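Local structure of DNA-directed RNA polymerase subunit Rpo11 (Thermoplasma acidophilum, 1XPP) at residues T24-N29 with N62-V67; R36-E41 with K79-K84; Q47-R52 with R68-K73. The protein is a small subunit of the archaeal RNA polymerase, the enzyme that transcribes DNA into RNA, and carries an Rpb3/Rpb11-type dimerisation domain. All coordinates share one frame; numbering follows the deposited sequence.

Interaction 1 of 3, residues T24-N29 with N62-V67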
loop_
_atom_site.group_PDB
_atom_site.type_symbol
_atom_site.label_atom_id
_atom_site.label_comp_id
_atom_site.label_asym_id
_atom_site.label_seq_id
_atom_site.Cartn_x
_atom_site.Cartn_y
_atom_site.Cartn_z
ATOM N N THR D 24 -17.702 -10.174 0.437
ATOM C CA THR D 24 -16.272 -10.418 0.540
ATOM C C THR D 24 -15.534 -9.166 0.128
ATOM O O THR D 24 -15.857 -8.554 -0.893
ATOM C CB THR D 24 -15.850 -11.558 -0.408
ATOM O OG1 THR D 24 -16.668 -12.685 -0.115
ATOM C CG2 THR D 24 -14.358 -11.895 -0.239
ATOM N N VAL D 25 -14.567 -8.784 0.959
ATOM C CA VAL D 25 -13.794 -7.586 0.765
ATOM C C VAL D 25 -12.315 -7.929 0.726
ATOM O O VAL D 25 -11.809 -8.652 1.594
ATOM C CB VAL D 25 -14.073 -6.560 1.915
ATOM C CG1 VAL D 25 -13.346 -5.266 1.662
ATOM C CG2 VAL D 25 -15.549 -6.316 2.052
ATOM N N GLU D 26 -11.627 -7.427 -0.298
ATOM C CA GLU D 26 -10.176 -7.524 -0.383
ATOM C C GLU D 26 -9.561 -6.345 0.366
ATOM O O GLU D 26 -9.968 -5.182 0.130
ATOM C CB GLU D 26 -9.731 -7.524 -1.851
ATOM C CG GLU D 26 -8.286 -7.988 -2.025
ATOM C CD GLU D 26 -7.888 -8.110 -3.490
ATOM O OE1 GLU D 26 -8.417 -7.337 -4.316
ATOM O OE2 GLU D 26 -7.019 -8.952 -3.805
ATOM N N MET D 27 -8.626 -6.646 1.263
ATOM C CA MET D 27 -7.969 -5.671 2.141
ATOM C C MET D 27 -6.488 -5.650 1.864
ATOM O O MET D 27 -5.793 -6.651 2.093
ATOM C CB MET D 27 -8.172 -6.042 3.609
ATOM C CG MET D 27 -9.545 -6.525 3.932
ATOM S SD MET D 27 -10.575 -5.098 4.205
ATOM C CE MET D 27 -9.913 -4.302 5.698
ATOM N N ILE D 28 -5.995 -4.512 1.378
ATOM C CA ILE D 28 -4.634 -4.408 0.890
ATOM C C ILE D 28 -3.805 -3.488 1.790
ATOM O O ILE D 28 -4.229 -2.377 2.114
ATOM C CB ILE D 28 -4.619 -3.894 -0.590
ATOM C CG1 ILE D 28 -5.483 -4.827 -1.469
ATOM C CG2 ILE D 28 -3.190 -3.751 -1.066
ATOM C CD1 ILE D 28 -5.543 -4.494 -2.936
ATOM N N ASN D 29 -2.607 -3.944 2.160
ATOM C CA ASN D 29 -1.690 -3.183 3.028
ATOM C C ASN D 29 -2.171 -2.819 4.425
ATOM O O ASN D 29 -1.800 -1.774 4.971
ATOM C CB ASN D 29 -1.231 -1.902 2.345
ATOM C CG ASN D 29 -0.600 -2.166 1.044
ATOM O OD1 ASN D 29 0.106 -3.168 0.875
ATOM N ND2 ASN D 29 -0.842 -1.279 0.088
ATOM N N ASN D 62 -3.801 -10.982 -1.777
ATOM C CA ASN D 62 -3.975 -10.036 -0.680
ATOM C C ASN D 62 -5.080 -10.582 0.211
ATOM O O ASN D 62 -5.974 -11.287 -0.283
ATOM C CB ASN D 62 -4.409 -8.652 -1.183
ATOM C CG ASN D 62 -3.288 -7.899 -1.882
ATOM O OD1 ASN D 62 -2.282 -7.537 -1.261
ATOM N ND2 ASN D 62 -3.438 -7.706 -3.189
ATOM N N PRO D 63 -5.021 -10.265 1.518
ATOM C CA PRO D 63 -6.053 -10.716 2.457
ATOM C C PRO D 63 -7.483 -10.362 2.002
ATOM O O PRO D 63 -7.731 -9.386 1.249
ATOM C CB PRO D 63 -5.663 -10.021 3.764
ATOM C CG PRO D 63 -4.164 -9.873 3.656
ATOM C CD PRO D 63 -3.950 -9.512 2.204
ATOM N N GLN D 64 -8.385 -11.218 2.421
ATOM C CA GLN D 64 -9.797 -11.009 2.207
ATOM C C GLN D 64 -10.531 -11.254 3.519
ATOM O O GLN D 64 -10.056 -11.985 4.411
ATOM C CB GLN D 64 -10.326 -11.992 1.183
ATOM C CG GLN D 64 -9.937 -11.679 -0.272
ATOM C CD GLN D 64 -10.377 -12.745 -1.246
ATOM O OE1 GLN D 64 -11.492 -13.247 -1.160
ATOM N NE2 GLN D 64 -9.512 -13.051 -2.223
ATOM N N ILE D 65 -11.664 -10.569 3.669
ATOM C CA ILE D 65 -12.604 -10.910 4.724
ATOM C C ILE D 65 -13.957 -11.242 4.112
ATOM O O ILE D 65 -14.334 -10.690 3.082
ATOM C CB ILE D 65 -12.728 -9.788 5.818
ATOM C CG1 ILE D 65 -13.297 -8.494 5.244
ATOM C CG2 ILE D 65 -11.405 -9.537 6.492
ATOM C CD1 ILE D 65 -13.808 -7.530 6.319
ATOM N N TYR D 66 -14.650 -12.202 4.742
ATOM C CA TYR D 66 -15.939 -12.694 4.299
ATOM C C TYR D 66 -16.910 -12.614 5.489
ATOM O O TYR D 66 -16.583 -13.043 6.600
ATOM C CB TYR D 66 -15.804 -14.170 3.920
ATOM C CG TYR D 66 -17.120 -14.887 3.737
ATOM C CD1 TYR D 66 -18.017 -14.501 2.731
ATOM C CD2 TYR D 66 -17.479 -15.906 4.586
ATOM C CE1 TYR D 66 -19.229 -15.181 2.570
ATOM C CE2 TYR D 66 -18.681 -16.582 4.430
ATOM C CZ TYR D 66 -19.529 -16.213 3.427
ATOM O OH TYR D 66 -20.727 -16.882 3.301
ATOM N N VAL D 67 -18.089 -12.064 5.233
ATOM C CA VAL D 67 -19.092 -11.922 6.285
ATOM C C VAL D 67 -20.423 -12.391 5.725
ATOM O O VAL D 67 -20.823 -11.959 4.645
ATOM C CB VAL D 67 -19.229 -10.425 6.740
ATOM C CG1 VAL D 67 -20.270 -10.281 7.834
ATOM C CG2 VAL D 67 -17.878 -9.866 7.231
HETATM O O HOH W 1 -7.079 -11.440 -2.684
#
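At the edge of the Tyr66 ring, near its plane, stands the hydroxyl of Thr24, with OG1 3.6 Å from CD1; Glu50 and Tyr54 of strand 48-54 also touch this side chain. The Gln64 amide divides its two ends. Its OE1 lies 3.3 Å from Thr24 CG2, while its NE2 donates to a water that in turn donates to Glu26 OE2 and, at 2.6 Å, to Asn62 O. The carboxylate of Glu26 and the amide of Asn62 are turned 73° against each other, and OE2 of Glu26 comes within 3.7 Å of Asn62 CB. The Glu26 chain, extended and with CG anti to the backbone N (chi1 -165°), carries the carboxylate there. Asn62 CG rests against Ile28 CG1 at 3.8 Å; an alanine here would remove the amide and would probably open a gap beside Ile28. Thr24, Glu26, Gln64 and Tyr66 lie on one face of the central antiparallel pair of the four-stranded sheet, strands 22-28 and 64-69. Val25 and Ile65 exchange two backbone hydrogen bonds, and Met27 N donates to Pro63 O at 2.9 Å. Across the sheet from Glu26 and Gln64, Val25 CB packs on Ile65 CG1 at 3.9 Å. There Leu38 and Val39 of helix 32-42 cover Ile65, and Phe96 of the third subunit packs on Val25 and Met27.

Interaction 2 of 3, residues R36-E41 with K79-K84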
loop_
_atom_site.group_PDB
_atom_site.type_symbol
_atom_site.label_atom_id
_atom_site.label_comp_id
_atom_site.label_asym_id
_atom_site.label_seq_id
_atom_site.Cartn_x
_atom_site.Cartn_y
_atom_site.Cartn_z
ATOM N N ARG D 36 -7.664 -9.214 11.980
ATOM C CA ARG D 36 -8.132 -10.206 12.957
ATOM C C ARG D 36 -9.005 -9.549 13.998
ATOM O O ARG D 36 -10.025 -10.100 14.375
ATOM C CB ARG D 36 -6.937 -10.906 13.601
ATOM C CG ARG D 36 -6.051 -11.577 12.586
ATOM C CD ARG D 36 -5.117 -12.557 13.265
ATOM N NE ARG D 36 -3.979 -12.869 12.402
ATOM C CZ ARG D 36 -2.807 -12.236 12.450
ATOM N NH1 ARG D 36 -2.607 -11.253 13.326
ATOM N NH2 ARG D 36 -1.839 -12.585 11.617
ATOM N N THR D 37 -8.623 -8.335 14.419
ATOM C CA THR D 37 -9.414 -7.573 15.404
ATOM C C THR D 37 -10.787 -7.239 14.825
ATOM O O THR D 37 -11.811 -7.374 15.484
ATOM C CB THR D 37 -8.692 -6.274 15.831
ATOM O OG1 THR D 37 -7.449 -6.626 16.418
ATOM C CG2 THR D 37 -9.510 -5.478 16.870
ATOM N N LEU D 38 -10.795 -6.854 13.559
ATOM C CA LEU D 38 -12.040 -6.535 12.915
ATOM C C LEU D 38 -12.995 -7.732 12.890
ATOM O O LEU D 38 -14.181 -7.615 13.202
ATOM C CB LEU D 38 -11.763 -6.008 11.512
ATOM C CG LEU D 38 -13.010 -5.683 10.702
ATOM C CD1 LEU D 38 -13.930 -4.669 11.407
ATOM C CD2 LEU D 38 -12.617 -5.209 9.312
ATOM N N VAL D 39 -12.455 -8.894 12.518
ATOM C CA VAL D 39 -13.237 -10.113 12.444
ATOM C C VAL D 39 -13.711 -10.539 13.844
ATOM O O VAL D 39 -14.892 -10.878 14.013
ATOM C CB VAL D 39 -12.447 -11.204 11.648
ATOM C CG1 VAL D 39 -13.067 -12.593 11.826
ATOM C CG2 VAL D 39 -12.396 -10.837 10.164
ATOM N N GLU D 40 -12.820 -10.461 14.839
ATOM C CA GLU D 40 -13.192 -10.745 16.244
ATOM C C GLU D 40 -14.383 -9.871 16.660
ATOM O O GLU D 40 -15.369 -10.344 17.249
ATOM C CB GLU D 40 -12.009 -10.524 17.175
ATOM C CG GLU D 40 -12.257 -10.954 18.622
ATOM C CD GLU D 40 -11.192 -10.449 19.600
ATOM O OE1 GLU D 40 -11.429 -10.463 20.831
ATOM O OE2 GLU D 40 -10.118 -10.024 19.154
ATOM N N GLU D 41 -14.325 -8.604 16.283
ATOM C CA GLU D 41 -15.430 -7.716 16.591
ATOM C C GLU D 41 -16.729 -8.079 15.857
ATOM O O GLU D 41 -17.820 -8.091 16.463
ATOM C CB GLU D 41 -15.021 -6.256 16.349
ATOM C CG GLU D 41 -16.045 -5.244 16.892
ATOM C CD GLU D 41 -16.068 -5.158 18.417
ATOM O OE1 GLU D 41 -15.258 -5.811 19.093
ATOM O OE2 GLU D 41 -16.930 -4.426 18.945
ATOM N N LYS D 79 -19.843 -2.268 9.085
ATOM C CA LYS D 79 -19.906 -0.892 9.603
ATOM C C LYS D 79 -20.070 -0.877 11.128
ATOM O O LYS D 79 -19.358 -0.119 11.812
ATOM C CB LYS D 79 -21.035 -0.083 8.956
ATOM C CG LYS D 79 -21.038 1.390 9.434
ATOM C CD LYS D 79 -22.089 2.240 8.744
ATOM C CE LYS D 79 -22.036 3.669 9.314
ATOM N NZ LYS D 79 -23.190 4.441 8.748
ATOM N N ARG D 80 -21.003 -1.658 11.671
ATOM C CA ARG D 80 -21.203 -1.679 13.139
ATOM C C ARG D 80 -19.903 -1.956 13.874
ATOM O O ARG D 80 -19.555 -1.296 14.892
ATOM C CB ARG D 80 -22.291 -2.695 13.546
ATOM C CG ARG D 80 -23.705 -2.256 13.058
ATOM C CD ARG D 80 -24.815 -3.182 13.608
ATOM N NE ARG D 80 -24.744 -4.589 13.188
ATOM C CZ ARG D 80 -25.338 -5.063 12.094
ATOM N NH1 ARG D 80 -25.998 -4.252 11.266
ATOM N NH2 ARG D 80 -25.234 -6.369 11.819
ATOM N N ALA D 81 -19.163 -2.950 13.373
ATOM C CA ALA D 81 -17.918 -3.335 14.026
ATOM C C ALA D 81 -16.847 -2.274 13.953
ATOM O O ALA D 81 -16.142 -2.045 14.955
ATOM C CB ALA D 81 -17.382 -4.634 13.444
ATOM N N VAL D 82 -16.666 -1.668 12.770
ATOM C CA VAL D 82 -15.665 -0.600 12.592
ATOM C C VAL D 82 -16.009 0.560 13.530
ATOM O O VAL D 82 -15.133 1.085 14.219
ATOM C CB VAL D 82 -15.595 -0.095 11.141
ATOM C CG1 VAL D 82 -14.674 1.075 11.029
ATOM C CG2 VAL D 82 -15.111 -1.245 10.239
ATOM N N ARG D 83 -17.273 0.937 13.561
ATOM C CA ARG D 83 -17.656 2.082 14.422
ATOM C C ARG D 83 -17.459 1.723 15.903
ATOM O O ARG D 83 -17.055 2.601 16.707
ATOM C CB ARG D 83 -19.088 2.560 14.138
ATOM C CG ARG D 83 -19.340 2.982 12.664
ATOM C CD ARG D 83 -18.628 4.289 12.211
ATOM N NE ARG D 83 -18.444 4.351 10.749
ATOM C CZ ARG D 83 -18.288 5.479 10.059
ATOM N NH1 ARG D 83 -18.341 6.652 10.695
ATOM N NH2 ARG D 83 -18.094 5.443 8.741
ATOM N N LYS D 84 -17.754 0.484 16.306
ATOM C CA LYS D 84 -17.499 0.096 17.713
ATOM C C LYS D 84 -16.013 0.203 18.025
ATOM O O LYS D 84 -15.621 0.711 19.084
ATOM C CB LYS D 84 -17.974 -1.332 17.992
ATOM C CG LYS D 84 -19.475 -1.493 18.076
ATOM C CD LYS D 84 -19.791 -2.872 18.639
ATOM C CE LYS D 84 -20.971 -3.525 17.950
ATOM N NZ LYS D 84 -21.037 -5.004 18.256
HETATM O O HOH W 2 -19.729 -6.031 15.953
#
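Helix segments 36-41 and 79-84 pass each other at an angle of 114°, their axes 9.2 Å apart at closest approach, and Glu41 and Ala81 are the residues whose CA atoms come nearest. This is a crossing of the two helices of the alpha/beta dimerisation domain, helix 32-42 against the early part of the long helix 74-105. Ala81 sits at the centre, its single methyl pointing at the other helix. Glu41 CG packs on Ala81 CB at 3.7 Å, and Leu38 CD1 lies 4.0 Å from the same CB atom. Leu38 CD1 also reaches Val82 CG2, at 3.8 Å, so one branch of Leu38 touches two successive residues. Phe96 of the third subunit packs on Leu38 as well, and Tyr89 of that subunit on Val82.

Beyond the apolar part, Glu41 bends at chi2 (72°), which lays its carboxylate across the aliphatic stem of Lys84: OE2 is 3.3 Å from CD of that lysine. The other carboxylate oxygen, OE1, forms a salt bridge with Lys44. The Lys84 ammonium stays 4.2 Å from Glu41 OE2, beyond a salt bridge, although the opposite charges should still attract. A water instead links the two helices, donating to Glu41 O at 2.9 Å and accepting from Lys84 NZ at 2.8 Å.

Interaction 3 of 3, residues Q47-R52 with R68-K73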
loop_
_atom_site.group_PDB
_atom_site.type_symbol
_atom_site.label_atom_id
_atom_site.label_comp_id
_atom_site.label_asym_id
_atom_site.label_seq_id
_atom_site.Cartn_x
_atom_site.Cartn_y
_atom_site.Cartn_z
ATOM N N GLN D 47 -26.333 -10.678 14.701
ATOM C CA GLN D 47 -26.913 -10.776 13.372
ATOM C C GLN D 47 -25.971 -11.483 12.401
ATOM O O GLN D 47 -26.337 -11.717 11.240
ATOM C CB GLN D 47 -27.269 -9.391 12.818
ATOM C CG GLN D 47 -28.249 -8.593 13.704
ATOM C CD GLN D 47 -28.927 -7.505 12.946
ATOM O OE1 GLN D 47 -29.800 -7.776 12.117
ATOM N NE2 GLN D 47 -28.541 -6.250 13.207
ATOM N N VAL D 48 -24.765 -11.795 12.881
ATOM C CA VAL D 48 -23.715 -12.372 12.026
ATOM C C VAL D 48 -23.703 -13.888 12.121
ATOM O O VAL D 48 -23.686 -14.461 13.220
ATOM C CB VAL D 48 -22.318 -11.772 12.355
ATOM C CG1 VAL D 48 -21.182 -12.567 11.668
ATOM C CG2 VAL D 48 -22.290 -10.360 11.890
ATOM N N ASP D 49 -23.694 -14.506 10.944
ATOM C CA ASP D 49 -23.705 -15.947 10.765
ATOM C C ASP D 49 -22.270 -16.485 10.690
ATOM O O ASP D 49 -21.918 -17.453 11.364
ATOM C CB ASP D 49 -24.457 -16.219 9.458
ATOM C CG ASP D 49 -25.317 -17.429 9.505
ATOM O OD1 ASP D 49 -24.769 -18.549 9.601
ATOM O OD2 ASP D 49 -26.549 -17.257 9.367
ATOM N N GLU D 50 -21.437 -15.847 9.872
ATOM C CA GLU D 50 -20.041 -16.222 9.780
ATOM C C GLU D 50 -19.228 -14.987 9.472
ATOM O O GLU D 50 -19.690 -14.099 8.781
ATOM C CB GLU D 50 -19.815 -17.256 8.666
ATOM C CG GLU D 50 -19.605 -18.691 9.178
ATOM C CD GLU D 50 -19.589 -19.707 8.058
ATOM O OE1 GLU D 50 -20.297 -20.738 8.182
ATOM O OE2 GLU D 50 -18.883 -19.467 7.050
ATOM N N ALA D 51 -18.023 -14.957 10.005
ATOM C CA ALA D 51 -17.060 -13.911 9.654
ATOM C C ALA D 51 -15.695 -14.531 9.707
ATOM O O ALA D 51 -15.310 -15.139 10.714
ATOM C CB ALA D 51 -17.151 -12.739 10.595
ATOM N N ARG D 52 -14.957 -14.363 8.613
ATOM C CA ARG D 52 -13.673 -15.022 8.462
ATOM C C ARG D 52 -12.672 -14.070 7.858
ATOM O O ARG D 52 -13.015 -13.269 6.990
ATOM C CB ARG D 52 -13.798 -16.197 7.501
ATOM C CG ARG D 52 -14.882 -17.208 7.860
ATOM C CD ARG D 52 -14.333 -18.257 8.816
ATOM N NE ARG D 52 -13.069 -18.788 8.321
ATOM C CZ ARG D 52 -12.455 -19.866 8.799
ATOM N NH1 ARG D 52 -12.996 -20.558 9.797
ATOM N NH2 ARG D 52 -11.299 -20.257 8.266
ATOM N N ARG D 68 -21.078 -13.270 6.464
ATOM C CA ARG D 68 -22.467 -13.643 6.170
ATOM C C ARG D 68 -23.347 -13.349 7.385
ATOM O O ARG D 68 -23.003 -13.687 8.496
ATOM C CB ARG D 68 -22.582 -15.114 5.791
ATOM C CG ARG D 68 -24.028 -15.560 5.453
ATOM C CD ARG D 68 -24.068 -17.004 4.928
ATOM N NE ARG D 68 -23.156 -17.884 5.650
ATOM C CZ ARG D 68 -23.516 -18.735 6.606
ATOM N NH1 ARG D 68 -24.788 -18.849 6.964
ATOM N NH2 ARG D 68 -22.599 -19.487 7.203
ATOM N N VAL D 69 -24.505 -12.746 7.123
ATOM C CA VAL D 69 -25.436 -12.343 8.186
ATOM C C VAL D 69 -26.705 -13.229 8.224
ATOM O O VAL D 69 -27.128 -13.753 7.176
ATOM C CB VAL D 69 -25.803 -10.830 8.031
ATOM C CG1 VAL D 69 -24.533 -9.941 8.237
ATOM C CG2 VAL D 69 -26.435 -10.518 6.703
ATOM N N LYS D 70 -27.261 -13.409 9.425
ATOM C CA LYS D 70 -28.634 -13.974 9.578
ATOM C C LYS D 70 -29.704 -12.947 9.195
ATOM O O LYS D 70 -30.787 -13.315 8.719
ATOM C CB LYS D 70 -28.949 -14.384 11.018
ATOM C CG LYS D 70 -27.896 -15.128 11.796
ATOM C CD LYS D 70 -28.208 -15.058 13.294
ATOM C CE LYS D 70 -27.190 -15.813 14.105
ATOM N NZ LYS D 70 -27.075 -15.258 15.493
ATOM N N SER D 71 -29.434 -11.672 9.457
ATOM C CA SER D 71 -30.396 -10.600 9.188
ATOM C C SER D 71 -29.677 -9.308 8.867
ATOM O O SER D 71 -28.486 -9.174 9.142
ATOM C CB SER D 71 -31.329 -10.403 10.387
ATOM O OG SER D 71 -30.581 -10.308 11.590
ATOM N N GLY D 72 -30.404 -8.369 8.270
ATOM C CA GLY D 72 -29.842 -7.123 7.775
ATOM C C GLY D 72 -28.886 -7.339 6.621
ATOM O O GLY D 72 -28.935 -8.377 5.949
ATOM N N LYS D 73 -28.011 -6.365 6.408
ATOM C CA LYS D 73 -27.085 -6.361 5.287
ATOM C C LYS D 73 -25.694 -6.696 5.800
ATOM O O LYS D 73 -25.356 -6.340 6.912
ATOM C CB LYS D 73 -27.096 -5.005 4.605
ATOM C CG LYS D 73 -28.408 -4.696 3.841
ATOM C CD LYS D 73 -28.453 -3.281 3.306
ATOM C CE LYS D 73 -29.502 -3.123 2.189
ATOM N NZ LYS D 73 -30.769 -3.915 2.385
#
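Arg68 meets two acids on the neighbouring strand, and its guanidinium takes each in a different way. Glu50 OE1 comes to the edge in the plane of the group, 2.8 Å from NH2 of Arg68, although its carboxylate is turned 86° against that plane. Asp49 approaches with CB over one face, towards the rim, and places OD1 2.7 Å from Arg68 NH1, with the two planar groups 43° apart. A bend at chi3 (40°) of the arginine folds its head back to reach both.

What brings the two acids to one arginine is a classic beta bulge in the hairpin of strands 48-54 and 64-69. Asp49 N and Glu50 N both donate to Arg68 O, at 2.7 Å and 3.0 Å respectively, while Arg68 N returns a bond to Glu50 O. The extra residue shifts the register by one. Before the bulge, Val48 and Val69 are a non-hydrogen-bonded pair, and their methyls, CG2 and CG1, stand 4.3 Å apart; Ala77 of helix 74-105 touches both valines.

Where the strand gives way to the turn, Lys70 N donates to Gln47 O, and Ser71 OG donates to Gln47 OE1 at 2.7 Å, in the amide plane and on a lone pair. Lys70 runs its CG past Asp49 OD2 at 3.5 Å, but its ammonium bonds to Asp46 O. Gly72, with positive phi, turns the chain towards Lys73, the N-cap residue of helix 74-105.

Two carboxylates thus share a single guanidinium: its positive charge probably offsets the repulsion between Asp49 and Glu50, and its paired salt bridges tie down the side chains at the bulge.

In the fold
The three contacts build one compact unit of sheet and helices. Interactions 1 and 3 share strand 64-69, flanked by strand 22-28 and strand 48-54, and lie with centres about 16 Å apart; Tyr66 O and Arg52 N, 2.9 Å apart, probably hydrogen-bond between them. Interaction 2 lies against this sheet, its centre about 13 Å from each of the others. Ile65 CD1 meets Leu38 CD2 at 4.0 Å, and Val39 CG1 reaches Ala51 O at 3.6 Å, so helix 32-42 packs on both strand pairs. Interactions 1 and 2 also meet Phe96 of the third subunit, whereas no other chain of the assembly touches the segments of interaction 3.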